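Local coordinates for protein peptide methionine sulfoxide reductase MsrA (Treponema denticola ATCC 35405, PDB 5FA9) that probably repairs oxidised proteins by reducing methionine sulfoxide back to methionine, with an MsrA part and an MsrB part fused in one chain, at residues Thr94-Val99 / Lys105-Phe110; Phe113-Lys116 / Pro121-Val124; Pro218-Leu223 / Tyr284-Ala289; Thr257-Lys262 / Ala266-Val271. The protein carries 2 engineered substitutions. All coordinates share one frame; numbering follows the deposited sequence.

The four contacts fall into two pairs, one in each half of this fused enzyme and on opposite sides of the chain's centre. Contacts 1 and 2 come first along the chain, belong to the MsrA part and share helix 104-115; their centres lie about 12 Å apart, and T94 and I96 of contact 1 pack on V124 of contact 2. Contacts 3 and 4 belong to the SelR (MsrB) part, with centres about 10 Å apart. Contact 4 is nested within the chain loop that contact 3 closes, and strands 267-272 and 283-286 are neighbours in one sheet. Between the pairs the centres are about 28 to 36 Å apart.

Contact 1 of 4, residues Thr94-Val99 / Lys105-Phe110; sequences TGIYYV and KEINSF
I96 and I107 meet by their methyl groups: CG2 of I96 lies 3.9 Å from CG2 of I107. Both isoleucines have the same shape, with CG1 beside the backbone N and CG2 turned to the opposite side from that N, so it is the short branch of the strand residue that faces the helix. The two side chains lie alongside each other, pointing opposite ways, instead of meeting end on. The long branch of I107 is fully extended at chi2 (173°), and this carries its CD1 beyond I96 and on to Y98. There CD1 sits 3.9 Å from CB of Y98, while still within 4.0 Å of I96 CG2. One methyl therefore fills the angle between two strand residues that point the same way. The Y98 ring comes at the I107 methyl obliquely, with CD2 at its margin; most of the touching is done by CB. Nothing polar passes between strand and helix here, and the contact rests on a handful of carbon atoms, nearly all aliphatic. Around it, I107 also packs on V126 of strand 125-128, and Y98 on K128, while I96 is backed by L69 and Y72 of helix 65-74 and by L7 of strand 2-8. Strand 95-98 runs between strands 2-8 and 125-128 in the mixed MsrA sheet, and helix 104-115 is the connection of the beta-alpha-beta crossover that leads from 95-98 to its parallel neighbour 125-128.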
loop_
_atom_site.group_PDB
_atom_site.type_symbol
_atom_site.label_atom_id
_atom_site.label_comp_id
_atom_site.label_asym_id
_atom_site.label_seq_id
_atom_site.Cartn_x
_atom_site.Cartn_y
_atom_site.Cartn_z
ATOM N N THR B 94 12.845 -17.089 13.194
ATOM C CA THR B 94 12.567 -15.661 13.161
ATOM C C THR B 94 13.229 -15.004 11.957
ATOM O O THR B 94 14.374 -15.309 11.622
ATOM C CB THR B 94 13.043 -14.961 14.446
ATOM O OG1 THR B 94 14.422 -15.276 14.679
ATOM C CG2 THR B 94 12.218 -15.420 15.635
ATOM N N GLY B 95 12.500 -14.105 11.306
ATOM C CA GLY B 95 13.023 -13.415 10.144
ATOM C C GLY B 95 12.232 -12.182 9.759
ATOM O O GLY B 95 11.035 -12.083 10.028
ATOM N N ILE B 96 12.914 -11.237 9.119
ATOM C CA ILE B 96 12.272 -10.039 8.598
ATOM C C ILE B 96 12.507 -9.966 7.096
ATOM O O ILE B 96 13.646 -9.859 6.642
ATOM C CB ILE B 96 12.804 -8.761 9.273
ATOM C CG1 ILE B 96 12.636 -8.849 10.791
ATOM C CG2 ILE B 96 12.095 -7.532 8.725
ATOM C CD1 ILE B 96 13.283 -7.710 11.547
ATOM N N TYR B 97 11.426 -10.026 6.326
ATOM C CA TYR B 97 11.533 -10.101 4.875
ATOM C C TYR B 97 10.961 -8.855 4.213
ATOM O O TYR B 97 9.862 -8.411 4.546
ATOM C CB TYR B 97 10.822 -11.352 4.358
ATOM C CG TYR B 97 11.207 -12.609 5.106
ATOM C CD1 TYR B 97 12.415 -13.247 4.856
ATOM C CD2 TYR B 97 10.364 -13.153 6.067
ATOM C CE1 TYR B 97 12.772 -14.395 5.541
ATOM C CE2 TYR B 97 10.712 -14.300 6.756
ATOM C CZ TYR B 97 11.915 -14.917 6.490
ATOM O OH TYR B 97 12.264 -16.058 7.174
ATOM N N TYR B 98 11.712 -8.302 3.268
ATOM C CA TYR B 98 11.323 -7.057 2.621
ATOM C C TYR B 98 11.044 -7.255 1.137
ATOM O O TYR B 98 11.651 -8.104 0.484
ATOM C CB TYR B 98 12.411 -5.995 2.809
ATOM C CG TYR B 98 13.761 -6.389 2.249
ATOM C CD1 TYR B 98 14.094 -6.120 0.926
ATOM C CD2 TYR B 98 14.705 -7.027 3.044
ATOM C CE1 TYR B 98 15.324 -6.478 0.410
ATOM C CE2 TYR B 98 15.940 -7.389 2.536
ATOM C CZ TYR B 98 16.244 -7.111 1.220
ATOM O OH TYR B 98 17.471 -7.469 0.709
ATOM N N VAL B 99 10.121 -6.458 0.613
ATOM C CA VAL B 99 9.845 -6.430 -0.814
ATOM C C VAL B 99 10.266 -5.065 -1.352
ATOM O O VAL B 99 10.388 -4.859 -2.560
ATOM C CB VAL B 99 8.352 -6.695 -1.100
ATOM C CG1 VAL B 99 7.508 -5.529 -0.619
ATOM C CG2 VAL B 99 8.119 -6.952 -2.575
ATOM N N LYS B 105 18.280 -0.678 4.707
ATOM C CA LYS B 105 19.158 -0.000 5.654
ATOM C C LYS B 105 18.441 0.299 6.968
ATOM O O LYS B 105 19.066 0.335 8.027
ATOM C CB LYS B 105 19.715 1.284 5.040
ATOM C CG LYS B 105 21.230 1.385 5.134
ATOM C CD LYS B 105 21.852 1.744 3.794
ATOM C CE LYS B 105 23.342 1.427 3.783
ATOM N NZ LYS B 105 23.839 1.131 2.409
ATOM N N GLU B 106 17.131 0.512 6.896
ATOM C CA GLU B 106 16.334 0.729 8.099
ATOM C C GLU B 106 16.235 -0.553 8.920
ATOM O O GLU B 106 16.386 -0.531 10.143
ATOM C CB GLU B 106 14.934 1.234 7.743
ATOM C CG GLU B 106 14.898 2.655 7.202
ATOM C CD GLU B 106 13.490 3.116 6.878
ATOM O OE1 GLU B 106 12.644 3.142 7.798
ATOM O OE2 GLU B 106 13.227 3.454 5.704
ATOM N N ILE B 107 15.978 -1.666 8.241
ATOM C CA ILE B 107 15.872 -2.963 8.900
ATOM C C ILE B 107 17.200 -3.375 9.531
ATOM O O ILE B 107 17.241 -3.793 10.688
ATOM C CB ILE B 107 15.416 -4.060 7.919
ATOM C CG1 ILE B 107 14.020 -3.744 7.380
ATOM C CG2 ILE B 107 15.417 -5.419 8.600
ATOM C CD1 ILE B 107 13.564 -4.679 6.280
ATOM N N ASN B 108 18.283 -3.248 8.769
ATOM C CA ASN B 108 19.610 -3.609 9.259
ATOM C C ASN B 108 20.038 -2.771 10.458
ATOM O O ASN B 108 20.605 -3.293 11.417
ATOM C CB ASN B 108 20.648 -3.477 8.143
ATOM C CG ASN B 108 20.489 -4.534 7.070
ATOM O OD1 ASN B 108 20.052 -5.651 7.342
ATOM N ND2 ASN B 108 20.852 -4.188 5.841
ATOM N N SER B 109 19.763 -1.472 10.397
ATOM C CA SER B 109 20.106 -0.562 11.485
ATOM C C SER B 109 19.364 -0.908 12.771
ATOM O O SER B 109 19.918 -0.798 13.864
ATOM C CB SER B 109 19.806 0.885 11.089
ATOM O OG SER B 109 20.594 1.285 9.982
ATOM N N PHE B 110 18.110 -1.329 12.636
ATOM C CA PHE B 110 17.290 -1.643 13.800
ATOM C C PHE B 110 17.747 -2.937 14.467
ATOM O O PHE B 110 17.703 -3.062 15.690
ATOM C CB PHE B 110 15.813 -1.740 13.412
ATOM C CG PHE B 110 14.872 -1.580 14.573
ATOM C CD1 PHE B 110 14.488 -2.676 15.331
ATOM C CD2 PHE B 110 14.376 -0.332 14.911
ATOM C CE1 PHE B 110 13.625 -2.529 16.402
ATOM C CE2 PHE B 110 13.512 -0.177 15.980
ATOM C CZ PHE B 110 13.136 -1.277 16.727
#

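Contact 2 of 4, residues Phe113-Lys116 / Pro121-Val124; sequences FMQK and PIVV
I122 lays its long branch against M114 and Q115 of the helix, overlapping the backbone between them. Its CD1 is 3.5 Å from the backbone N of Q115 and 3.7 Å from CB of M114, so the methyl rests on peptide and side-chain root together. The extended chi2 of I122 (174°) gives the branch the reach to do this. Of its side chain M114 offers only CB here; the rest bends away at both chi2 and chi3, and M114 and I122 both touch F73 of helix 65-74. The CG of Q115 stands opposite the backbone N (chi1 -176°), and a bend at chi2 then swings the carboxamide over to the returning chain, where it lies alongside I122 but points the other way. Its OE1 takes the backbone N-H of I122 at 2.9 Å between Q115 OE1 and I122 N. The bond is practically straight, 178° at the hydrogen, and the donor lies in the carbonyl plane on a lone pair of OE1. The same oxygen is 3.6 Å from P121 CA. The other end of the amide is taken too: NE2 bonds to the carbonyl of R120, with a weak second bond to that of Y118. Since OE1 receives and NE2 donates to backbone atoms of the returning chain, residues 118-122, the orientation of the amide is fixed, and one neutral side chain ties helix 104-115 to the segment that enters strand 125-128 without bringing in any charge.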
loop_
_atom_site.group_PDB
_atom_site.type_symbol
_atom_site.label_atom_id
_atom_site.label_comp_id
_atom_site.label_asym_id
_atom_site.label_seq_id
_atom_site.Cartn_x
_atom_site.Cartn_y
_atom_site.Cartn_z
ATOM N N PHE B 113 20.725 -2.113 16.300
ATOM C CA PHE B 113 20.239 -1.388 17.468
ATOM C C PHE B 113 19.802 -2.348 18.571
ATOM O O PHE B 113 20.127 -2.152 19.742
ATOM C CB PHE B 113 19.078 -0.470 17.073
ATOM C CG PHE B 113 18.400 0.192 18.239
ATOM C CD1 PHE B 113 18.974 1.287 18.863
ATOM C CD2 PHE B 113 17.181 -0.276 18.703
ATOM C CE1 PHE B 113 18.349 1.898 19.934
ATOM C CE2 PHE B 113 16.552 0.331 19.774
ATOM C CZ PHE B 113 17.137 1.419 20.390
ATOM N N MET B 114 19.067 -3.387 18.188
ATOM C CA MET B 114 18.554 -4.364 19.142
ATOM C C MET B 114 19.659 -5.237 19.732
ATOM O O MET B 114 19.536 -5.729 20.853
ATOM C CB MET B 114 17.496 -5.249 18.478
ATOM C CG MET B 114 16.198 -4.527 18.156
ATOM S SD MET B 114 15.439 -3.788 19.614
ATOM C CE MET B 114 15.217 -5.233 20.649
ATOM N N GLN B 115 20.731 -5.428 18.968
ATOM C CA GLN B 115 21.852 -6.258 19.404
ATOM C C GLN B 115 22.497 -5.717 20.679
ATOM O O GLN B 115 23.022 -6.477 21.493
ATOM C CB GLN B 115 22.897 -6.368 18.290
ATOM C CG GLN B 115 24.058 -7.299 18.609
ATOM C CD GLN B 115 23.610 -8.726 18.869
ATOM O OE1 GLN B 115 23.368 -9.493 17.937
ATOM N NE2 GLN B 115 23.501 -9.090 20.142
ATOM N N LYS B 116 22.444 -4.399 20.847
ATOM C CA LYS B 116 23.020 -3.742 22.015
ATOM C C LYS B 116 22.289 -4.098 23.311
ATOM O O LYS B 116 22.768 -3.793 24.402
ATOM C CB LYS B 116 23.016 -2.224 21.818
ATOM C CG LYS B 116 23.763 -1.765 20.573
ATOM C CD LYS B 116 24.158 -0.300 20.666
ATOM C CE LYS B 116 25.008 0.115 19.475
ATOM N NZ LYS B 116 25.093 1.595 19.338
ATOM N N PRO B 121 24.015 -13.442 20.497
ATOM C CA PRO B 121 23.848 -12.882 19.152
ATOM C C PRO B 121 22.431 -13.063 18.617
ATOM O O PRO B 121 21.847 -14.137 18.768
ATOM C CB PRO B 121 24.853 -13.679 18.315
ATOM C CG PRO B 121 25.020 -14.963 19.049
ATOM C CD PRO B 121 24.912 -14.610 20.504
ATOM N N ILE B 122 21.886 -12.017 18.004
ATOM C CA ILE B 122 20.562 -12.092 17.403
ATOM C C ILE B 122 20.614 -12.956 16.147
ATOM O O ILE B 122 21.465 -12.753 15.282
ATOM C CB ILE B 122 20.014 -10.692 17.056
ATOM C CG1 ILE B 122 19.662 -9.929 18.335
ATOM C CG2 ILE B 122 18.793 -10.795 16.157
ATOM C CD1 ILE B 122 19.261 -8.493 18.096
ATOM N N VAL B 123 19.705 -13.922 16.055
ATOM C CA VAL B 123 19.711 -14.870 14.948
ATOM C C VAL B 123 18.548 -14.641 13.989
ATOM O O VAL B 123 18.287 -15.464 13.110
ATOM C CB VAL B 123 19.661 -16.322 15.454
ATOM C CG1 VAL B 123 20.928 -16.656 16.228
ATOM C CG2 VAL B 123 18.428 -16.539 16.317
ATOM N N VAL B 124 17.847 -13.525 14.164
ATOM C CA VAL B 124 16.790 -13.140 13.238
ATOM C C VAL B 124 17.393 -12.874 11.864
ATOM O O VAL B 124 18.273 -12.024 11.721
ATOM C CB VAL B 124 16.033 -11.887 13.720
ATOM C CG1 VAL B 124 14.964 -11.491 12.711
ATOM C CG2 VAL B 124 15.418 -12.130 15.089
#

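Contact 3 of 4, residues Pro218-Leu223 / Tyr284-Ala289; sequences PLFSSL and YSINGA. Engineered in segment 284-289: S285 (natural residue Cys).
A single ring, that of F220, spans the gap to Y284 and I286, although the two strands belong to different sheets and no hydrogen bond joins them. The CA atoms of F220 and Y284 are 9.6 Å apart, a distance filled by side chains alone. I286 meets the outer end of the phenyl ring: its CG1 is 3.6 Å from F220 CZ, and its CD1 stands 3.8 Å from that same CZ. In I286 CG1 lies beside the backbone N (chi1 -51°) and the chain bends at chi2 (-62°), which puts both CG1 and CD1 on the phenyl. On the other flank F220 CE1 lies 4.0 Å from CB of Y284, whose ring crosses obliquely, the two planes turned by 59°. The tyrosine hydroxyl leads on to a hydrogen bond with Y246 OH, and F220 also stacks on F235, so its ring is built in among several aromatic and aliphatic groups. F220 is part of a classic beta bulge in its strand, L219 and F220 both facing Y210. Between the two contributors of the second strand, S285, an engineered serine at a position that is cysteine in the natural protein, points away from F220. Strand 218-221 is at the margin of the three-stranded antiparallel sheet and 283-286 lies inside the six-stranded one; F220 is part of the core packed between these two antiparallel sheets of the MsrB (SelR) fold.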
loop_
_atom_site.group_PDB
_atom_site.type_symbol
_atom_site.label_atom_id
_atom_site.label_comp_id
_atom_site.label_asym_id
_atom_site.label_seq_id
_atom_site.Cartn_x
_atom_site.Cartn_y
_atom_site.Cartn_z
ATOM N N PRO B 218 7.907 10.699 25.317
ATOM C CA PRO B 218 8.155 11.132 23.936
ATOM C C PRO B 218 6.869 11.260 23.122
ATOM O O PRO B 218 6.014 10.377 23.182
ATOM C CB PRO B 218 9.046 10.018 23.376
ATOM C CG PRO B 218 9.722 9.448 24.574
ATOM C CD PRO B 218 8.694 9.503 25.665
ATOM N N LEU B 219 6.744 12.350 22.373
ATOM C CA LEU B 219 5.541 12.602 21.587
ATOM C C LEU B 219 5.843 12.748 20.099
ATOM O O LEU B 219 5.089 12.262 19.255
ATOM C CB LEU B 219 4.828 13.857 22.094
ATOM C CG LEU B 219 4.365 13.839 23.550
ATOM C CD1 LEU B 219 3.787 15.189 23.940
ATOM C CD2 LEU B 219 3.350 12.730 23.774
ATOM N N PHE B 220 6.944 13.420 19.777
ATOM C CA PHE B 220 7.302 13.660 18.384
ATOM C C PHE B 220 8.801 13.523 18.138
ATOM O O PHE B 220 9.611 13.688 19.049
ATOM C CB PHE B 220 6.828 15.048 17.946
ATOM C CG PHE B 220 5.340 15.233 18.025
ATOM C CD1 PHE B 220 4.521 14.817 16.987
ATOM C CD2 PHE B 220 4.758 15.822 19.136
ATOM C CE1 PHE B 220 3.150 14.983 17.058
ATOM C CE2 PHE B 220 3.389 15.991 19.213
ATOM C CZ PHE B 220 2.584 15.571 18.173
ATOM N N SER B 221 9.156 13.213 16.895
ATOM C CA SER B 221 10.552 13.112 16.487
ATOM C C SER B 221 10.940 14.264 15.566
ATOM O O SER B 221 10.112 14.767 14.806
ATOM C CB SER B 221 10.813 11.775 15.791
ATOM O OG SER B 221 12.124 11.726 15.257
ATOM N N SER B 222 12.201 14.679 15.640
ATOM C CA SER B 222 12.713 15.747 14.786
ATOM C C SER B 222 12.662 15.354 13.313
ATOM O O SER B 222 12.641 16.214 12.432
ATOM C CB SER B 222 14.146 16.107 15.180
ATOM O OG SER B 222 15.003 14.983 15.070
ATOM N N LEU B 223 12.645 14.051 13.055
ATOM C CA LEU B 223 12.609 13.531 11.692
ATOM C C LEU B 223 11.284 13.847 11.006
ATOM O O LEU B 223 11.213 13.931 9.780
ATOM C CB LEU B 223 12.844 12.018 11.697
ATOM C CG LEU B 223 12.970 11.320 10.341
ATOM C CD1 LEU B 223 14.162 11.855 9.559
ATOM C CD2 LEU B 223 13.067 9.813 10.515
ATOM N N TYR B 284 0.424 18.088 12.244
ATOM C CA TYR B 284 0.251 18.182 13.685
ATOM C C TYR B 284 0.773 19.521 14.190
ATOM O O TYR B 284 1.981 19.713 14.323
ATOM C CB TYR B 284 0.966 17.030 14.394
ATOM C CG TYR B 284 0.290 15.687 14.228
ATOM C CD1 TYR B 284 0.490 14.922 13.085
ATOM C CD2 TYR B 284 -0.546 15.183 15.215
ATOM C CE1 TYR B 284 -0.127 13.694 12.930
ATOM C CE2 TYR B 284 -1.165 13.957 15.069
ATOM C CZ TYR B 284 -0.952 13.216 13.926
ATOM O OH TYR B 284 -1.568 11.996 13.779
ATOM N N SER B 285 -0.142 20.443 14.466
ATOM C CA SER B 285 0.231 21.755 14.980
ATOM C C SER B 285 0.283 21.711 16.501
ATOM O O SER B 285 -0.747 21.599 17.164
ATOM C CB SER B 285 -0.752 22.824 14.503
ATOM O OG SER B 285 -0.230 24.125 14.708
ATOM N N ILE B 286 1.492 21.794 17.048
ATOM C CA ILE B 286 1.700 21.607 18.479
ATOM C C ILE B 286 2.376 22.818 19.111
ATOM O O ILE B 286 3.352 23.342 18.576
ATOM C CB ILE B 286 2.553 20.350 18.759
ATOM C CG1 ILE B 286 1.973 19.135 18.034
ATOM C CG2 ILE B 286 2.658 20.090 20.255
ATOM C CD1 ILE B 286 0.578 18.762 18.484
ATOM N N ASN B 287 1.848 23.262 20.246
ATOM C CA ASN B 287 2.465 24.345 21.001
ATOM C C ASN B 287 3.831 23.929 21.535
ATOM O O ASN B 287 3.968 22.873 22.155
ATOM C CB ASN B 287 1.562 24.779 22.159
ATOM C CG ASN B 287 0.211 25.284 21.689
ATOM O OD1 ASN B 287 0.078 26.431 21.260
ATOM N ND2 ASN B 287 -0.802 24.430 21.774
ATOM N N GLY B 288 4.840 24.756 21.280
ATOM C CA GLY B 288 6.179 24.504 21.779
ATOM C C GLY B 288 6.243 24.463 23.294
ATOM O O GLY B 288 7.056 23.739 23.870
ATOM N N ALA B 289 5.378 25.242 23.936
ATOM C CA ALA B 289 5.320 25.309 25.393
ATOM C C ALA B 289 4.934 23.967 26.011
ATOM O O ALA B 289 5.213 23.710 27.182
ATOM C CB ALA B 289 4.345 26.391 25.830
#

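Contact 4 of 4, residues Thr257-Lys262 / Ala266-Val271; sequences TEVVSK and AHLGHV
E258 and H267 both start with CG opposite the backbone N (chi1 176° and 170°), and the glutamate chain then runs extended until its carboxylate reaches across the strand pair. H267 ND1 donates to E258 OE2 at 3.0 Å, on the anti lone pair of OE2; the bond is bent, and the oxygen lies 28° out of the imidazole plane. The two reach each other diagonally; E258 pairs with H270 and V260 with H267 across the antiparallel strands. L268 and G269 both face V259, a classic beta bulge: V259 O accepts from L268 N at 3.0 Å and weakly from G269 N, while V259 N returns a bond of 2.7 Å to G269 O. G269, without a side chain, takes unusual backbone angles at the bulge. On the sheet face away from the glutamate, V259 CG2 packs 3.7 Å from V271 CG1. L268 CD1 lies 3.4 Å from S261 OG, whose polar partner is D212 OD2. Near the turn S261 N binds A266 O at 3.1 Å. This is a bulged beta hairpin, strands 256-261 and 267-272, within the six-stranded antiparallel sheet of the MsrB (SelR) fold.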
loop_
_atom_site.group_PDB
_atom_site.type_symbol
_atom_site.label_atom_id
_atom_site.label_comp_id
_atom_site.label_asym_id
_atom_site.label_seq_id
_atom_site.Cartn_x
_atom_site.Cartn_y
_atom_site.Cartn_z
ATOM N N THR B 257 -9.827 18.902 15.106
ATOM C CA THR B 257 -9.475 17.776 15.959
ATOM C C THR B 257 -8.383 18.172 16.945
ATOM O O THR B 257 -7.307 18.619 16.550
ATOM C CB THR B 257 -8.999 16.567 15.132
ATOM O OG1 THR B 257 -9.996 16.226 14.162
ATOM C CG2 THR B 257 -8.741 15.370 16.036
ATOM N N GLU B 258 -8.670 18.007 18.232
ATOM C CA GLU B 258 -7.721 18.365 19.278
ATOM C C GLU B 258 -6.750 17.223 19.551
ATOM O O GLU B 258 -7.150 16.063 19.643
ATOM C CB GLU B 258 -8.461 18.745 20.563
ATOM C CG GLU B 258 -7.549 19.048 21.742
ATOM C CD GLU B 258 -8.311 19.214 23.042
ATOM O OE1 GLU B 258 -9.447 18.705 23.136
ATOM O OE2 GLU B 258 -7.773 19.852 23.971
ATOM N N VAL B 259 -5.472 17.562 19.679
ATOM C CA VAL B 259 -4.443 16.580 19.990
ATOM C C VAL B 259 -4.058 16.642 21.463
ATOM O O VAL B 259 -3.658 17.692 21.965
ATOM C CB VAL B 259 -3.182 16.792 19.129
ATOM C CG1 VAL B 259 -2.104 15.793 19.513
ATOM C CG2 VAL B 259 -3.524 16.675 17.654
ATOM N N VAL B 260 -4.183 15.512 22.152
ATOM C CA VAL B 260 -3.847 15.436 23.571
ATOM C C VAL B 260 -2.959 14.228 23.855
ATOM O O VAL B 260 -3.051 13.205 23.178
ATOM C CB VAL B 260 -5.111 15.358 24.460
ATOM C CG1 VAL B 260 -5.937 16.632 24.335
ATOM C CG2 VAL B 260 -5.948 14.137 24.107
ATOM N N SER B 261 -2.087 14.362 24.849
ATOM C CA SER B 261 -1.223 13.263 25.261
ATOM C C SER B 261 -2.066 12.122 25.813
ATOM O O SER B 261 -2.940 12.341 26.647
ATOM C CB SER B 261 -0.213 13.730 26.311
ATOM O OG SER B 261 0.638 14.737 25.792
ATOM N N LYS B 262 -1.812 10.906 25.341
ATOM C CA LYS B 262 -2.587 9.757 25.790
ATOM C C LYS B 262 -2.321 9.454 27.259
ATOM O O LYS B 262 -3.236 9.115 28.009
ATOM C CB LYS B 262 -2.283 8.525 24.938
ATOM C CG LYS B 262 -3.106 7.313 25.337
ATOM C CD LYS B 262 -2.967 6.174 24.350
ATOM C CE LYS B 262 -3.927 5.051 24.699
ATOM N NZ LYS B 262 -4.278 4.230 23.510
ATOM N N ALA B 266 -2.649 16.069 28.759
ATOM C CA ALA B 266 -2.373 17.482 28.535
ATOM C C ALA B 266 -2.670 17.897 27.100
ATOM O O ALA B 266 -2.434 17.138 26.159
ATOM C CB ALA B 266 -0.924 17.794 28.884
ATOM N N HIS B 267 -3.193 19.109 26.942
ATOM C CA HIS B 267 -3.463 19.666 25.623
ATOM C C HIS B 267 -2.163 19.977 24.891
ATOM O O HIS B 267 -1.256 20.591 25.452
ATOM C CB HIS B 267 -4.319 20.929 25.738
ATOM C CG HIS B 267 -4.445 21.691 24.456
ATOM N ND1 HIS B 267 -5.247 21.275 23.418
ATOM C CD2 HIS B 267 -3.866 22.845 24.046
ATOM C CE1 HIS B 267 -5.160 22.139 22.421
ATOM N NE2 HIS B 267 -4.327 23.101 22.777
ATOM N N LEU B 268 -2.078 19.548 23.637
ATOM C CA LEU B 268 -0.874 19.752 22.841
ATOM C C LEU B 268 -1.127 20.712 21.685
ATOM O O LEU B 268 -0.308 21.587 21.400
ATOM C CB LEU B 268 -0.355 18.416 22.310
ATOM C CG LEU B 268 -0.081 17.348 23.371
ATOM C CD1 LEU B 268 0.400 16.065 22.720
ATOM C CD2 LEU B 268 0.930 17.849 24.391
ATOM N N GLY B 269 -2.267 20.543 21.022
ATOM C CA GLY B 269 -2.625 21.387 19.898
ATOM C C GLY B 269 -3.699 20.760 19.034
ATOM O O GLY B 269 -4.626 20.129 19.543
ATOM N N HIS B 270 -3.575 20.930 17.722
ATOM C CA HIS B 270 -4.553 20.386 16.788
ATOM C C HIS B 270 -3.878 19.691 15.611
ATOM O O HIS B 270 -2.736 19.997 15.268
ATOM C CB HIS B 270 -5.476 21.494 16.276
ATOM C CG HIS B 270 -6.126 22.290 17.364
ATOM N ND1 HIS B 270 -5.478 23.308 18.029
ATOM C CD2 HIS B 270 -7.365 22.216 17.904
ATOM C CE1 HIS B 270 -6.290 23.829 18.931
ATOM N NE2 HIS B 270 -7.442 23.184 18.876
ATOM N N VAL B 271 -4.593 18.757 14.992
ATOM C CA VAL B 271 -4.097 18.081 13.801
ATOM C C VAL B 271 -4.969 18.421 12.594
ATOM O O VAL B 271 -6.194 18.295 12.637
ATOM C CB VAL B 271 -4.034 16.546 13.996
ATOM C CG1 VAL B 271 -5.358 16.004 14.524
ATOM C CG2 VAL B 271 -3.633 15.857 12.700
#